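Local coordinates for protein proline dehydrogenase (Bradyrhizobium japonicum USDA 110, PDB 3HAZ) that probably oxidises proline to glutamate in two steps, pairing an FAD-dependent proline dehydrogenase with an NAD-dependent aldehyde dehydrogenase in one chain, at residues 842-846 with 867-871; 789-793 with 833-837; 230-234 with 273-277; 211-215 with 265-269. One frame throughout, in Å; residues are numbered along the deposited sequence.

Contact 1 (842-846 with 867-871)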
loop_
_atom_site.group_PDB
_atom_site.type_symbol
_atom_site.label_atom_id
_atom_site.label_comp_id
_atom_site.label_asym_id
_atom_site.label_seq_id
_atom_site.Cartn_x
_atom_site.Cartn_y
_atom_site.Cartn_z
ATOM N N LYS A 842 -32.881 -43.341 -32.179
ATOM C CA LYS A 842 -32.327 -43.937 -33.385
ATOM C C LYS A 842 -33.289 -43.832 -34.573
ATOM O O LYS A 842 -32.871 -43.524 -35.691
ATOM C CB LYS A 842 -31.920 -45.389 -33.136
ATOM C CG LYS A 842 -31.504 -46.128 -34.395
ATOM C CD LYS A 842 -31.137 -47.570 -34.096
ATOM C CE LYS A 842 -31.025 -48.389 -35.382
ATOM N NZ LYS A 842 -30.137 -47.741 -36.391
ATOM N N GLN A 843 -34.576 -44.080 -34.328
ATOM C CA GLN A 843 -35.579 -44.014 -35.390
ATOM C C GLN A 843 -35.682 -42.615 -36.001
ATOM O O GLN A 843 -35.765 -42.460 -37.216
ATOM C CB GLN A 843 -36.953 -44.465 -34.873
ATOM N N ARG A 844 -35.687 -41.601 -35.148
ATOM C CA ARG A 844 -35.747 -40.219 -35.601
ATOM C C ARG A 844 -34.497 -39.875 -36.409
ATOM O O ARG A 844 -34.569 -39.222 -37.455
ATOM C CB ARG A 844 -35.873 -39.290 -34.395
ATOM C CG ARG A 844 -36.337 -37.886 -34.727
ATOM C CD ARG A 844 -36.887 -37.184 -33.489
ATOM N NE ARG A 844 -37.876 -37.998 -32.783
ATOM C CZ ARG A 844 -37.735 -38.438 -31.534
ATOM N NH1 ARG A 844 -38.688 -39.174 -30.976
ATOM N NH2 ARG A 844 -36.645 -38.135 -30.839
ATOM N N LEU A 845 -33.346 -40.315 -35.917
ATOM C CA LEU A 845 -32.091 -40.083 -36.624
ATOM C C LEU A 845 -32.086 -40.806 -37.975
ATOM O O LEU A 845 -31.711 -40.238 -39.003
ATOM C CB LEU A 845 -30.906 -40.517 -35.759
ATOM C CG LEU A 845 -30.718 -39.651 -34.506
ATOM C CD1 LEU A 845 -29.593 -40.171 -33.622
ATOM C CD2 LEU A 845 -30.467 -38.207 -34.910
ATOM N N ASP A 846 -32.517 -42.062 -37.970
ATOM C CA ASP A 846 -32.528 -42.849 -39.194
ATOM C C ASP A 846 -33.457 -42.238 -40.235
ATOM O O ASP A 846 -33.188 -42.305 -41.435
ATOM C CB ASP A 846 -32.923 -44.299 -38.900
ATOM C CG ASP A 846 -31.786 -45.097 -38.286
ATOM O OD1 ASP A 846 -30.657 -44.564 -38.218
ATOM O OD2 ASP A 846 -32.018 -46.253 -37.876
ATOM N N GLY A 867 -27.980 -52.854 -33.023
ATOM C CA GLY A 867 -28.433 -52.275 -31.770
ATOM C C GLY A 867 -28.715 -50.790 -31.882
ATOM O O GLY A 867 -28.811 -50.253 -32.989
ATOM N N CYS A 868 -28.838 -50.127 -30.733
ATOM C CA CYS A 868 -29.145 -48.699 -30.694
ATOM C C CYS A 868 -27.945 -47.845 -31.086
ATOM O O CYS A 868 -27.539 -46.956 -30.336
ATOM C CB CYS A 868 -29.642 -48.280 -29.302
ATOM S SG CYS A 868 -31.441 -48.246 -29.111
ATOM N N PHE A 869 -27.379 -48.116 -32.257
ATOM C CA PHE A 869 -26.238 -47.355 -32.739
ATOM C C PHE A 869 -26.580 -46.569 -33.995
ATOM O O PHE A 869 -27.305 -47.053 -34.870
ATOM C CB PHE A 869 -25.058 -48.283 -33.023
ATOM C CG PHE A 869 -24.465 -48.902 -31.796
ATOM C CD1 PHE A 869 -24.933 -50.118 -31.321
ATOM C CD2 PHE A 869 -23.439 -48.272 -31.116
ATOM C CE1 PHE A 869 -24.388 -50.691 -30.188
ATOM C CE2 PHE A 869 -22.888 -48.838 -29.983
ATOM C CZ PHE A 869 -23.361 -50.048 -29.517
ATOM N N VAL A 870 -26.053 -45.352 -34.070
ATOM C CA VAL A 870 -26.058 -44.577 -35.305
ATOM C C VAL A 870 -24.644 -44.063 -35.580
ATOM O O VAL A 870 -24.058 -43.379 -34.748
ATOM C CB VAL A 870 -27.034 -43.394 -35.230
ATOM C CG1 VAL A 870 -26.989 -42.596 -36.521
ATOM C CG2 VAL A 870 -28.447 -43.893 -34.962
ATOM N N ALA A 871 -24.093 -44.408 -36.739
ATOM C CA ALA A 871 -22.732 -44.019 -37.091
ATOM C C ALA A 871 -22.661 -42.571 -37.576
ATOM O O ALA A 871 -23.670 -41.993 -37.974
ATOM C CB ALA A 871 -22.163 -44.972 -38.157
#
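K842 reaches from helix 839-855 along the loop 867-871, its methylene groups lying against the backbone and its amine bonded to a carbonyl. With CG anti to the backbone N (chi1 172°) and the next two torsions also extended, the chain runs straight out past C868, and CD comes to 3.7 Å from the carbonyl O of G867. Nearer the helix, K842 CG rests 3.8 Å from V870 CG2. Only the last torsion bends, turning NZ toward F869 O, which it meets at 3.3 Å with the donor tilted 24° out of the carbonyl plane. Three residues on, L845 brings CD1 to 4.1 Å from V870 CG2, on the buried side of the helix, where L845 also meets V887. D846 closes the segment: its OD2 takes the K842 amine through the syn lone pair at 2.8 Å, a salt bridge within the helix, while OD1 lies 4.0 Å from V870 CG2. Replacing K842 by an alanine would probably cost the D846 carboxylate this charged mate and F869 O this donor. In this aldehyde dehydrogenase unit the contact joins a helix to the connection between strands 857-861 and 873-876. NZ thus joins a carboxylate of its own helix to a neutral carbonyl of the loop, beside a small apolar patch at V870 CG2.

Contact 2 (789-793 with 833-837); sequences SAGQR and VGPVI. With SO4 (sulfate ion), chain E.
The two loops come closest at A790 and V833, whose CA atoms are 5.5 Å apart, and 789-793 turns through three residues of positive phi before the Q792 N to S789 O bond closes it. This turn directs the methyl of A790 at the other loop, where CB lies 3.9 Å from V833 CG1 and is also packed against V836 CG1 and the carbonyl O of G834. Q792 makes the polar link. Its side chain is extended beyond CG, and OE1 accepts the backbone N-H of I837 at 3.0 Å, in the carbonyl plane on a lone pair, with an N-H...O angle of 140°. The other end of the amide works through water: NE2 donates to a water at 3.0 Å, which in turn donates to P835 O. Both loops belong to the aldehyde dehydrogenase fold, and 789-793 leads directly into C794, the predicted active-site cysteine; 833-837 precedes helix 839-855. W659, a residue of the NAD site, packs on both Q792 and I837. R793 takes no part in this packing; its NH1 donates at 2.8 Å to O3 of a sulfate, probably from the crystallisation liquor, which is also hydrogen-bonded to S795 OG and the backbone N atoms of G948 and A949. D606 forms a salt bridge with R793 NH2 and a hydrogen bond with S789 OG, and R793 NE adds a weak bond to S789 OG.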
loop_
_atom_site.group_PDB
_atom_site.type_symbol
_atom_site.label_atom_id
_atom_site.label_comp_id
_atom_site.label_asym_id
_atom_site.label_seq_id
_atom_site.Cartn_x
_atom_site.Cartn_y
_atom_site.Cartn_z
ATOM N N SER A 789 -19.655 -38.245 -28.319
ATOM C CA SER A 789 -20.884 -38.564 -27.598
ATOM C C SER A 789 -22.030 -38.839 -28.568
ATOM O O SER A 789 -23.185 -38.546 -28.265
ATOM C CB SER A 789 -21.273 -37.425 -26.649
ATOM O OG SER A 789 -20.192 -37.070 -25.810
ATOM N N ALA A 790 -21.703 -39.396 -29.732
ATOM C CA ALA A 790 -22.700 -39.673 -30.767
ATOM C C ALA A 790 -23.517 -38.430 -31.113
ATOM O O ALA A 790 -24.692 -38.526 -31.458
ATOM C CB ALA A 790 -23.621 -40.825 -30.345
ATOM N N GLY A 791 -22.885 -37.265 -31.020
ATOM C CA GLY A 791 -23.547 -36.013 -31.331
ATOM C C GLY A 791 -24.680 -35.675 -30.375
ATOM O O GLY A 791 -25.554 -34.876 -30.705
ATOM N N GLN A 792 -24.667 -36.276 -29.189
ATOM C CA GLN A 792 -25.739 -36.059 -28.214
ATOM C C GLN A 792 -25.370 -34.979 -27.202
ATOM O O GLN A 792 -25.612 -35.114 -25.997
ATOM C CB GLN A 792 -26.124 -37.371 -27.514
ATOM C CG GLN A 792 -26.629 -38.451 -28.471
ATOM C CD GLN A 792 -27.065 -39.722 -27.755
ATOM O OE1 GLN A 792 -28.146 -40.255 -28.013
ATOM N NE2 GLN A 792 -26.229 -40.205 -26.844
ATOM N N ARG A 793 -24.762 -33.911 -27.701
ATOM C CA ARG A 793 -24.509 -32.724 -26.897
ATOM C C ARG A 793 -25.258 -31.573 -27.533
ATOM O O ARG A 793 -25.371 -31.490 -28.749
ATOM C CB ARG A 793 -23.023 -32.389 -26.867
ATOM C CG ARG A 793 -22.143 -33.460 -26.273
ATOM C CD ARG A 793 -20.679 -33.053 -26.390
ATOM N NE ARG A 793 -19.785 -34.025 -25.768
ATOM C CZ ARG A 793 -19.164 -33.831 -24.610
ATOM N NH1 ARG A 793 -19.333 -32.697 -23.950
ATOM N NH2 ARG A 793 -18.365 -34.771 -24.118
ATOM N N VAL A 833 -17.390 -43.872 -30.177
ATOM C CA VAL A 833 -18.787 -43.497 -30.298
ATOM C C VAL A 833 -19.680 -44.590 -29.741
ATOM O O VAL A 833 -19.734 -45.693 -30.283
ATOM C CB VAL A 833 -19.174 -43.251 -31.761
ATOM C CG1 VAL A 833 -20.651 -42.880 -31.855
ATOM C CG2 VAL A 833 -18.293 -42.164 -32.373
ATOM N N GLY A 834 -20.372 -44.281 -28.651
ATOM C CA GLY A 834 -21.278 -45.230 -28.034
ATOM C C GLY A 834 -22.658 -45.164 -28.660
ATOM O O GLY A 834 -22.858 -44.472 -29.663
ATOM N N PRO A 835 -23.627 -45.881 -28.070
ATOM C CA PRO A 835 -24.971 -45.932 -28.651
ATOM C C PRO A 835 -25.734 -44.651 -28.378
ATOM O O PRO A 835 -25.394 -43.925 -27.449
ATOM C CB PRO A 835 -25.630 -47.097 -27.912
ATOM C CG PRO A 835 -24.908 -47.192 -26.614
ATOM C CD PRO A 835 -23.518 -46.651 -26.819
ATOM N N VAL A 836 -26.752 -44.373 -29.182
ATOM C CA VAL A 836 -27.670 -43.296 -28.848
ATOM C C VAL A 836 -28.595 -43.774 -27.722
ATOM O O VAL A 836 -28.661 -44.969 -27.430
ATOM C CB VAL A 836 -28.452 -42.805 -30.074
ATOM C CG1 VAL A 836 -27.488 -42.224 -31.096
ATOM C CG2 VAL A 836 -29.255 -43.940 -30.684
ATOM N N ILE A 837 -29.294 -42.842 -27.085
ATOM C CA ILE A 837 -29.956 -43.118 -25.810
ATOM C C ILE A 837 -31.063 -44.191 -25.856
ATOM O O ILE A 837 -31.130 -45.041 -24.974
ATOM C CB ILE A 837 -30.482 -41.813 -25.152
ATOM C CG1 ILE A 837 -30.953 -42.079 -23.715
ATOM C CG2 ILE A 837 -31.582 -41.190 -26.001
ATOM C CD1 ILE A 837 -29.886 -42.696 -22.818
HETATM S S SO4 E . -21.067 -29.342 -23.678
HETATM O O1 SO4 E . -20.529 -27.995 -23.874
HETATM O O2 SO4 E . -22.526 -29.288 -23.758
HETATM O O3 SO4 E . -20.572 -30.252 -24.706
HETATM O O4 SO4 E . -20.639 -29.840 -22.373
HETATM O O HOH W 1 -26.751 -42.705 -25.183
#

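Contact 3 (230-234 with 273-277)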
loop_
_atom_site.group_PDB
_atom_site.type_symbol
_atom_site.label_atom_id
_atom_site.label_comp_id
_atom_site.label_asym_id
_atom_site.label_seq_id
_atom_site.Cartn_x
_atom_site.Cartn_y
_atom_site.Cartn_z
ATOM N N LEU A 230 28.415 -46.002 -41.067
ATOM C CA LEU A 230 27.825 -45.287 -39.939
ATOM C C LEU A 230 28.951 -44.960 -38.971
ATOM O O LEU A 230 29.844 -45.778 -38.767
ATOM C CB LEU A 230 26.800 -46.176 -39.241
ATOM C CG LEU A 230 25.295 -45.974 -39.448
ATOM C CD1 LEU A 230 24.955 -45.146 -40.676
ATOM C CD2 LEU A 230 24.606 -47.333 -39.502
ATOM N N PRO A 231 28.899 -43.784 -38.338
ATOM C CA PRO A 231 27.770 -42.854 -38.319
ATOM C C PRO A 231 27.798 -41.891 -39.495
ATOM O O PRO A 231 26.951 -41.001 -39.571
ATOM C CB PRO A 231 27.999 -42.061 -37.028
ATOM C CG PRO A 231 29.398 -42.461 -36.523
ATOM C CD PRO A 231 30.052 -43.241 -37.609
ATOM N N ASP A 232 28.754 -42.062 -40.400
ATOM C CA ASP A 232 28.946 -41.089 -41.470
ATOM C C ASP A 232 28.085 -41.391 -42.691
ATOM O O ASP A 232 28.575 -41.396 -43.822
ATOM C CB ASP A 232 30.426 -40.988 -41.859
ATOM C CG ASP A 232 30.740 -39.728 -42.648
ATOM O OD1 ASP A 232 29.943 -38.765 -42.595
ATOM O OD2 ASP A 232 31.790 -39.698 -43.325
ATOM N N ARG A 233 26.806 -41.662 -42.448
ATOM C CA ARG A 233 25.814 -41.810 -43.507
ATOM C C ARG A 233 24.586 -40.987 -43.120
ATOM O O ARG A 233 24.422 -40.640 -41.958
ATOM C CB ARG A 233 25.440 -43.282 -43.704
ATOM C CG ARG A 233 26.620 -44.170 -44.080
ATOM C CD ARG A 233 26.235 -45.638 -44.188
ATOM N NE ARG A 233 25.423 -45.929 -45.370
ATOM C CZ ARG A 233 25.885 -45.933 -46.620
ATOM N NH1 ARG A 233 25.073 -46.224 -47.633
ATOM N NH2 ARG A 233 27.159 -45.644 -46.862
ATOM N N PRO A 234 23.723 -40.669 -44.093
ATOM C CA PRO A 234 22.583 -39.789 -43.812
ATOM C C PRO A 234 21.482 -40.483 -43.018
ATOM O O PRO A 234 21.423 -41.717 -42.952
ATOM C CB PRO A 234 22.058 -39.431 -45.212
ATOM C CG PRO A 234 23.118 -39.884 -46.175
ATOM C CD PRO A 234 23.792 -41.037 -45.515
ATOM N N HIS A 273 19.932 -49.586 -47.040
ATOM C CA HIS A 273 20.883 -48.554 -47.449
ATOM C C HIS A 273 21.816 -48.198 -46.304
ATOM O O HIS A 273 22.590 -47.241 -46.399
ATOM C CB HIS A 273 20.169 -47.292 -47.945
ATOM C CG HIS A 273 19.496 -47.463 -49.269
ATOM N ND1 HIS A 273 20.163 -47.903 -50.391
ATOM C CD2 HIS A 273 18.213 -47.253 -49.649
ATOM C CE1 HIS A 273 19.321 -47.958 -51.408
ATOM N NE2 HIS A 273 18.130 -47.571 -50.984
ATOM N N ASP A 274 21.728 -48.969 -45.224
ATOM C CA ASP A 274 22.542 -48.756 -44.030
ATOM C C ASP A 274 22.441 -47.319 -43.534
ATOM O O ASP A 274 23.456 -46.669 -43.292
ATOM C CB ASP A 274 24.005 -49.109 -44.307
ATOM C CG ASP A 274 24.813 -49.286 -43.034
ATOM O OD1 ASP A 274 24.219 -49.671 -42.006
ATOM O OD2 ASP A 274 26.036 -49.039 -43.059
ATOM N N LEU A 275 21.212 -46.832 -43.382
ATOM C CA LEU A 275 20.968 -45.454 -42.960
ATOM C C LEU A 275 20.728 -45.341 -41.456
ATOM O O LEU A 275 20.435 -46.325 -40.788
ATOM C CB LEU A 275 19.759 -44.873 -43.707
ATOM C CG LEU A 275 19.797 -44.842 -45.242
ATOM C CD1 LEU A 275 18.472 -44.295 -45.771
ATOM C CD2 LEU A 275 20.979 -44.017 -45.758
ATOM N N ASN A 276 20.869 -44.131 -40.935
ATOM C CA ASN A 276 20.383 -43.805 -39.607
ATOM C C ASN A 276 18.861 -43.615 -39.712
ATOM O O ASN A 276 18.380 -42.857 -40.556
ATOM C CB ASN A 276 21.065 -42.525 -39.115
ATOM C CG ASN A 276 20.628 -42.117 -37.700
ATOM O OD1 ASN A 276 20.667 -40.938 -37.351
ATOM N ND2 ASN A 276 20.213 -43.089 -36.891
ATOM N N PHE A 277 18.112 -44.313 -38.866
ATOM C CA PHE A 277 16.653 -44.277 -38.899
ATOM C C PHE A 277 16.125 -43.888 -37.512
ATOM O O PHE A 277 16.220 -44.671 -36.569
ATOM C CB PHE A 277 16.130 -45.658 -39.324
ATOM C CG PHE A 277 14.642 -45.724 -39.512
ATOM C CD1 PHE A 277 14.064 -45.375 -40.729
ATOM C CD2 PHE A 277 13.822 -46.156 -38.485
ATOM C CE1 PHE A 277 12.692 -45.438 -40.909
ATOM C CE2 PHE A 277 12.441 -46.228 -38.654
ATOM C CZ PHE A 277 11.876 -45.869 -39.866
HETATM O O HOH W 2 27.995 -48.943 -41.333
#
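R233 holds the carbonyl O of H273 side-on with two nitrogens, NH1 at 3.0 Å and NE at 3.3 Å, at the N-terminal ends of the neighbouring parallel strands 235-238 and 276-279 of the TIM-type proline dehydrogenase barrel. The oxygen sits near the guanidinium plane, and the NH1 bond is the straighter of the two, at 154° against 139°. NE makes a further weak bond to D274 O. The carboxylate of D274 adds charge only: OD2 is 3.9 Å from R233 NE, well out of the guanidinium plane, so this is a long salt bridge with no N-H aimed at it. Beside the arginine, L230 CD1 lies 3.4 Å from D274 O. P234 O accepts from N276 N at 3.2 Å, and the ring carbon P234 CD packs on L275 CD2.

What presents the carbonyls is the end of helix 252-272. D274, with positive phi, is the C-prime residue of a Schellman motif in which L275 N bonds to A270 O and D274 N to K271 O; the guanidinium thus binds at a helix C-terminus, whose dipole would probably favour a positive charge. The bend at chi3 of R233 (72°) turns its guanidinium in toward these oxygens, and H228 O and G226 O hold NH2. N276 has its amide occupied by G308 O and Q393 NE2, while E219 takes H273 NE2. At the edge, one water accepts from L230 N and donates to D274 OD2 at 2.6 Å.

Contact 4 (211-215 with 265-269)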
loop_
_atom_site.group_PDB
_atom_site.type_symbol
_atom_site.label_atom_id
_atom_site.label_comp_id
_atom_site.label_asym_id
_atom_site.label_seq_id
_atom_site.Cartn_x
_atom_site.Cartn_y
_atom_site.Cartn_z
ATOM N N PHE A 211 3.651 -43.045 -45.242
ATOM C CA PHE A 211 4.469 -44.245 -45.412
ATOM C C PHE A 211 5.199 -44.206 -46.754
ATOM O O PHE A 211 6.409 -44.406 -46.812
ATOM C CB PHE A 211 3.630 -45.527 -45.311
ATOM C CG PHE A 211 4.409 -46.778 -45.606
ATOM C CD1 PHE A 211 4.973 -47.520 -44.581
ATOM C CD2 PHE A 211 4.603 -47.199 -46.917
ATOM C CE1 PHE A 211 5.709 -48.668 -44.859
ATOM C CE2 PHE A 211 5.335 -48.344 -47.200
ATOM C CZ PHE A 211 5.891 -49.079 -46.172
ATOM N N ASP A 212 4.453 -43.945 -47.826
ATOM C CA ASP A 212 5.031 -43.890 -49.167
ATOM C C ASP A 212 6.091 -42.796 -49.280
ATOM O O ASP A 212 7.148 -43.007 -49.871
ATOM C CB ASP A 212 3.940 -43.677 -50.220
ATOM C CG ASP A 212 3.005 -44.868 -50.347
ATOM O OD1 ASP A 212 3.362 -45.969 -49.877
ATOM O OD2 ASP A 212 1.908 -44.702 -50.917
ATOM N N ALA A 213 5.807 -41.628 -48.714
ATOM C CA ALA A 213 6.774 -40.530 -48.731
ATOM C C ALA A 213 8.085 -40.912 -48.040
ATOM O O ALA A 213 9.175 -40.652 -48.568
ATOM C CB ALA A 213 6.177 -39.262 -48.105
ATOM N N TYR A 214 7.985 -41.523 -46.861
ATOM C CA TYR A 214 9.178 -41.995 -46.162
ATOM C C TYR A 214 9.930 -43.002 -47.028
ATOM O O TYR A 214 11.148 -42.928 -47.162
ATOM C CB TYR A 214 8.819 -42.684 -44.842
ATOM C CG TYR A 214 8.300 -41.788 -43.736
ATOM C CD1 TYR A 214 8.918 -40.581 -43.433
ATOM C CD2 TYR A 214 7.210 -42.182 -42.959
ATOM C CE1 TYR A 214 8.439 -39.768 -42.397
ATOM C CE2 TYR A 214 6.729 -41.386 -41.926
ATOM C CZ TYR A 214 7.342 -40.180 -41.653
ATOM O OH TYR A 214 6.864 -39.401 -40.626
ATOM N N ALA A 215 9.188 -43.962 -47.582
ATOM C CA ALA A 215 9.771 -45.002 -48.418
ATOM C C ALA A 215 10.515 -44.367 -49.576
ATOM O O ALA A 215 11.650 -44.733 -49.866
ATOM C CB ALA A 215 8.690 -45.954 -48.927
ATOM N N ASP A 265 8.661 -52.212 -41.991
ATOM C CA ASP A 265 8.908 -52.119 -43.428
ATOM C C ASP A 265 9.836 -50.947 -43.737
ATOM O O ASP A 265 10.806 -51.083 -44.489
ATOM C CB ASP A 265 7.579 -51.970 -44.177
ATOM C CG ASP A 265 7.732 -52.070 -45.691
ATOM O OD1 ASP A 265 8.863 -51.972 -46.208
ATOM O OD2 ASP A 265 6.703 -52.246 -46.369
ATOM N N LEU A 266 9.544 -49.794 -43.144
ATOM C CA LEU A 266 10.380 -48.617 -43.351
ATOM C C LEU A 266 11.802 -48.799 -42.792
ATOM O O LEU A 266 12.770 -48.422 -43.438
ATOM C CB LEU A 266 9.714 -47.368 -42.776
ATOM C CG LEU A 266 8.447 -46.853 -43.476
ATOM C CD1 LEU A 266 7.880 -45.627 -42.746
ATOM C CD2 LEU A 266 8.704 -46.530 -44.952
ATOM N N ALA A 267 11.921 -49.387 -41.605
ATOM C CA ALA A 267 13.230 -49.655 -41.004
ATOM C C ALA A 267 14.069 -50.593 -41.879
ATOM O O ALA A 267 15.274 -50.400 -42.033
ATOM C CB ALA A 267 13.062 -50.253 -39.608
ATOM N N GLN A 268 13.420 -51.606 -42.443
ATOM C CA GLN A 268 14.085 -52.554 -43.327
ATOM C C GLN A 268 14.616 -51.852 -44.578
ATOM O O GLN A 268 15.713 -52.141 -45.047
ATOM C CB GLN A 268 13.130 -53.681 -43.717
ATOM C CG GLN A 268 12.638 -54.544 -42.542
ATOM C CD GLN A 268 11.628 -55.595 -42.983
ATOM O OE1 GLN A 268 11.022 -55.477 -44.053
ATOM N NE2 GLN A 268 11.449 -56.635 -42.167
ATOM N N ARG A 269 13.834 -50.921 -45.106
ATOM C CA ARG A 269 14.237 -50.179 -46.289
ATOM C C ARG A 269 15.432 -49.289 -45.980
ATOM O O ARG A 269 16.314 -49.112 -46.820
ATOM C CB ARG A 269 13.074 -49.341 -46.810
ATOM C CG ARG A 269 12.011 -50.155 -47.541
ATOM C CD ARG A 269 10.689 -49.407 -47.564
ATOM N NE ARG A 269 9.662 -50.134 -48.295
ATOM C CZ ARG A 269 9.472 -50.033 -49.605
ATOM N NH1 ARG A 269 10.250 -49.241 -50.333
ATOM N NH2 ARG A 269 8.508 -50.730 -50.186
HETATM O O HOH W 3 12.298 -47.242 -49.491
#
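L266 slides under the ring of F211, the two side chains running past each other in opposite directions between helices 204-223 and 252-272. These belong to the helices that alternate with parallel strands in the proline dehydrogenase barrel; the short segments run nearly parallel, 9° apart, with their axes 10.3 Å from each other. L266 CD2 stands over one face of F211, 3.9 Å from the ring centroid and displaced toward the rim, a CH-pi contact, while L266 CG touches CE1 of the same ring. L266 CD1 lies 3.5 Å from Y214 CD2, the two side chains crossing at about a right angle. Beyond this contact the hydroxyl of Y214 is bonded to K239 N, and L243 packs on F211, Y214 and L266 from helix 240-243.

The phenyl ring of F211 reaches across because CG is anti to the backbone N (chi1 175°), which lays its far end beside D265. There D265 OD2 meets CZ at 3.3 Å at the ring edge, with the ring and carboxylate planes turned 63° apart. D265 OD1 forms a salt bridge with R269 NE at 2.9 Å, although the nitrogen arrives from above the carboxylate plane. A leucine in place of D265 would probably leave the R269 guanidinium without this charged mate and freer to turn away from A215. The methyl of A215 lies over a face of that guanidinium. Finally, a water bridges the helices, accepting from R269 NH1 at 3.0 Å and donating to A215 O at 2.6 Å.

Overall arrangement
The four contacts fall into two pairs, one in each catalytic unit. Contacts 1 and 2, with centres about 10 Å apart, share a border: V836 N probably donates a hydrogen bond to C868 O, and L845 packs on V836. Contact 2 is buried, whereas contacts 1, 3 and 4 are only partly so; it joins loops near the NAD site by a neutral amide, while contact 1 relies on a lysine. Contacts 3 and 4 are about 15 Å apart between centres and both use the 252-272 unit, contact 4 on the helix and contact 3 just past its end; F277 packs back on L266 and A267. Contact 4 is mainly apolar and aromatic, contact 3 mainly arginine to carbonyl.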